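Local coordinates for group II chitinase (PDB 6JAV), which probably hydrolyses internal bonds of chitin as an endochitinase, this chain being its catalytic domain 1, of glycosyl hydrolase family 18, at residues S80-G85 with D124-Y129. Numbering follows the deposited sequence.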
ATOM      1  N   SER A  80       5.647  -9.659  -8.788  1.00  7.91           N
ATOM      2  CA  SER A  80       5.706  -8.512  -9.687  1.00  6.98           C
ATOM      3  C   SER A  80       6.703  -7.476  -9.184  1.00  8.70           C
ATOM      4  O   SER A  80       7.057  -7.437  -8.001  1.00  9.79           O
ATOM      5  CB  SER A  80       4.343  -7.833  -9.781  1.00  9.66           C
ATOM      6  OG  SER A  80       3.404  -8.700 -10.403  1.00 10.88           O
ATOM      7  N   LEU A  81       7.143  -6.625 -10.096  1.00  8.06           N
ATOM      8  CA  LEU A  81       8.011  -5.514  -9.760  1.00  7.80           C
ATOM      9  C   LEU A  81       7.188  -4.228  -9.810  1.00  8.99           C
ATOM     10  O   LEU A  81       6.489  -3.982 -10.803  1.00  9.42           O
ATOM     11  CB  LEU A  81       9.154  -5.430 -10.779  1.00  9.60           C
ATOM     12  CG  LEU A  81      10.103  -4.246 -10.583  1.00  8.48           C
ATOM     13  CD1 LEU A  81      10.782  -4.267  -9.205  1.00 10.60           C
ATOM     14  CD2 LEU A  81      11.129  -4.270 -11.696  1.00 12.53           C
ATOM     15  N   ALA A  82       7.243  -3.420  -8.740  1.00  8.90           N
ATOM     16  CA  ALA A  82       6.532  -2.141  -8.728  1.00  7.94           C
ATOM     17  C   ALA A  82       7.432  -1.014  -9.193  1.00 11.12           C
ATOM     18  O   ALA A  82       8.610  -0.937  -8.832  1.00 11.21           O
ATOM     19  CB  ALA A  82       5.983  -1.784  -7.346  1.00  9.26           C
ATOM     20  N   LEU A  83       6.862  -0.107  -9.973  1.00  9.61           N
ATOM     21  CA  LEU A  83       7.554   1.070 -10.452  1.00  9.49           C
ATOM     22  C   LEU A  83       6.960   2.299  -9.794  1.00  9.74           C
ATOM     23  O   LEU A  83       5.744   2.524  -9.880  1.00 10.96           O
ATOM     24  CB  LEU A  83       7.376   1.171 -11.966  1.00 10.60           C
ATOM     25  CG  LEU A  83       7.870   2.456 -12.617  1.00 10.94           C
ATOM     26  CD1 LEU A  83       9.401   2.558 -12.504  1.00 13.68           C
ATOM     27  CD2 LEU A  83       7.465   2.461 -14.078  1.00 15.50           C
ATOM     28  N   GLY A  84       7.809   3.089  -9.158  1.00 10.25           N
ATOM     29  CA  GLY A  84       7.389   4.378  -8.639  1.00 11.34           C
ATOM     30  C   GLY A  84       7.489   4.463  -7.126  1.00 11.49           C
ATOM     31  O   GLY A  84       8.583   4.376  -6.561  1.00 11.85           O
ATOM     32  N   GLY A  85       6.354   4.628  -6.475  1.00 10.30           N
ATOM     33  CA  GLY A  85       6.307   4.904  -5.052  1.00 11.24           C
ATOM     34  C   GLY A  85       6.251   6.401  -4.769  1.00 11.68           C
ATOM     35  O   GLY A  85       6.451   7.253  -5.642  1.00 11.80           O
ATOM     36  N   ASP A 124       3.765  -3.684 -11.601  1.00  9.42           N
ATOM     37  CA  ASP A 124       2.769  -2.944 -10.825  1.00  8.93           C
ATOM     38  C   ASP A 124       3.127  -1.462 -10.936  1.00  9.03           C
ATOM     39  O   ASP A 124       4.274  -1.074 -10.683  1.00 10.93           O
ATOM     40  CB  ASP A 124       2.881  -3.399  -9.358  1.00  9.73           C
ATOM     41  CG  ASP A 124       1.824  -2.803  -8.454  1.00 11.93           C
ATOM     42  OD1 ASP A 124       0.600  -2.973  -8.697  1.00 11.81           O
ATOM     43  OD2 ASP A 124       2.198  -2.187  -7.445  1.00 11.38           O
ATOM     44  N   LEU A 125       2.170  -0.636 -11.337  1.00  8.73           N
ATOM     45  CA  LEU A 125       2.400   0.796 -11.515  1.00  9.10           C
ATOM     46  C   LEU A 125       2.005   1.524 -10.238  1.00 10.06           C
ATOM     47  O   LEU A 125       0.861   1.401  -9.783  1.00 10.57           O
ATOM     48  CB  LEU A 125       1.541   1.316 -12.672  1.00 10.36           C
ATOM     49  CG  LEU A 125       1.893   0.676 -14.002  1.00  9.09           C
ATOM     50  CD1 LEU A 125       0.818   1.024 -15.032  1.00 12.93           C
ATOM     51  CD2 LEU A 125       3.252   1.189 -14.441  1.00 13.07           C
ATOM     52  N   ASP A 126       2.927   2.316  -9.682  0.54  9.22           N
ATOM     53  CA  ASP A 126       2.734   2.976  -8.391  0.54  9.35           C
ATOM     54  C   ASP A 126       3.060   4.463  -8.485  0.54  8.47           C
ATOM     55  O   ASP A 126       3.733   5.025  -7.617  0.54 10.77           O
ATOM     56  CB  ASP A 126       3.596   2.346  -7.287  0.54 10.14           C
ATOM     57  CG  ASP A 126       3.197   0.920  -6.966  0.54 13.01           C
ATOM     58  OD1 ASP A 126       3.203   0.088  -7.893  0.54 15.41           O
ATOM     59  OD2 ASP A 126       2.902   0.602  -5.796  0.54 13.69           O
ATOM     60  N   TRP A 127       2.584   5.131  -9.541  1.00  9.62           N
ATOM     61  CA  TRP A 127       2.770   6.578  -9.663  1.00  8.99           C
ATOM     62  C   TRP A 127       1.775   7.256  -8.721  1.00  9.52           C
ATOM     63  O   TRP A 127       0.556   7.047  -8.834  1.00 10.78           O
ATOM     64  CB  TRP A 127       2.495   6.988 -11.110  1.00  9.47           C
ATOM     65  CG  TRP A 127       2.576   8.487 -11.368  1.00  8.80           C
ATOM     66  CD1 TRP A 127       3.123   9.454 -10.574  1.00 11.22           C
ATOM     67  CD2 TRP A 127       2.113   9.142 -12.548  1.00  9.22           C
ATOM     68  NE1 TRP A 127       3.003  10.711 -11.193  1.00 11.81           N
ATOM     69  CE2 TRP A 127       2.371  10.530 -12.397  1.00  9.99           C
ATOM     70  CE3 TRP A 127       1.480   8.691 -13.709  1.00 11.01           C
ATOM     71  CZ2 TRP A 127       2.022  11.465 -13.384  1.00 10.06           C
ATOM     72  CZ3 TRP A 127       1.155   9.612 -14.694  1.00 10.67           C
ATOM     73  CH2 TRP A 127       1.416  10.984 -14.518  1.00 10.59           C
ATOM     74  N   GLU A 128       2.275   8.080  -7.792  1.00  8.86           N
ATOM     75  CA  GLU A 128       1.429   8.743  -6.782  1.00  9.54           C
ATOM     76  C   GLU A 128       1.458  10.258  -7.018  1.00 10.34           C
ATOM     77  O   GLU A 128       2.245  10.967  -6.393  1.00 11.18           O
ATOM     78  CB  GLU A 128       1.910   8.358  -5.357  1.00 11.19           C
ATOM     79  CG  GLU A 128       1.856   6.826  -5.160  1.00 12.15           C
ATOM     80  CD  GLU A 128       2.138   6.341  -3.748  1.00 17.23           C
ATOM     81  OE1 GLU A 128       2.258   7.148  -2.828  1.00 17.03           O
ATOM     82  OE2 GLU A 128       2.198   5.098  -3.572  1.00 21.47           O
ATOM     83  N   TYR A 129       0.611  10.784  -7.912  1.00 10.61           N
ATOM     84  CA  TYR A 129      -0.477  10.140  -8.658  1.00 10.12           C
ATOM     85  C   TYR A 129      -0.574  10.899  -9.982  1.00 10.03           C
ATOM     86  O   TYR A 129      -0.105  12.041 -10.064  1.00 11.09           O
ATOM     87  CB  TYR A 129      -1.822  10.319  -7.917  1.00 11.14           C
ATOM     88  CG  TYR A 129      -1.836   9.602  -6.592  1.00 11.97           C
ATOM     89  CD1 TYR A 129      -2.034   8.219  -6.537  1.00 12.44           C
ATOM     90  CD2 TYR A 129      -1.559  10.285  -5.424  1.00 14.31           C
ATOM     91  CE1 TYR A 129      -1.989   7.539  -5.350  1.00 14.82           C
ATOM     92  CE2 TYR A 129      -1.521   9.605  -4.199  1.00 14.74           C
ATOM     93  CZ  TYR A 129      -1.764   8.236  -4.188  1.00 17.33           C
ATOM     94  OH  TYR A 129      -1.735   7.519  -3.009  1.00 24.56           O
TER
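Ala82 and Asp124 pair side by side on the adjacent third and fourth parallel strands of the family 18 TIM barrel, both side chains pointing into the barrel. Asp124, Asp126 and Glu128 form the DxDxE portion of the family's signature motif, whose glutamate, Glu128 here, is probably the proton donor, as in other family 18 chitinases. The methyl of Ala82 lies beside the two aspartates: CB is 3.8 Å from Asp124 OD2 and, in the one of two modelled conformers of Asp126 considered here, 3.4 Å from Asp126 OD1. Asp124 carries its CG opposite the backbone N (chi1 -175°), and its carboxylate is held at both oxygens, OD1 by the hydroxyl of Ser167 and OD2 by that of Tyr12, which fixes its rotation. Asp126 has its CG beside its own N and anti to the carbonyl carbon (chi1 -66°), which carries the carboxylate to the Ala82 methyl; its CB, placed by the backbone, lies 3.4 Å from Leu83 O. On the other side of the strands Leu83 and Leu125 project toward the surrounding helices; their CD2 atoms are a loose 4.4 Å apart, Leu83 packing on Phe107 of helix 101-118 and Leu125 on Phe148 and Val152 of helix 143-159. Backbone bonds join the strands in parallel fashion: Leu83 gives its N-H to Asp124 O and accepts from Asp126 N at its own O. Beyond the strands, the CB of Glu128 sits over the centre of the Tyr129 ring, and the Glu128 carboxylate lies alongside Gly85; this side chain touches Trp86 and comes about 5 Å from the bound thienopyridine inhibitor, placing this end of the contact at the ligand cleft. The last rung is Gly85 N to Asp126 O, 2.9 Å, where the donor stands 36° out of the carbonyl plane.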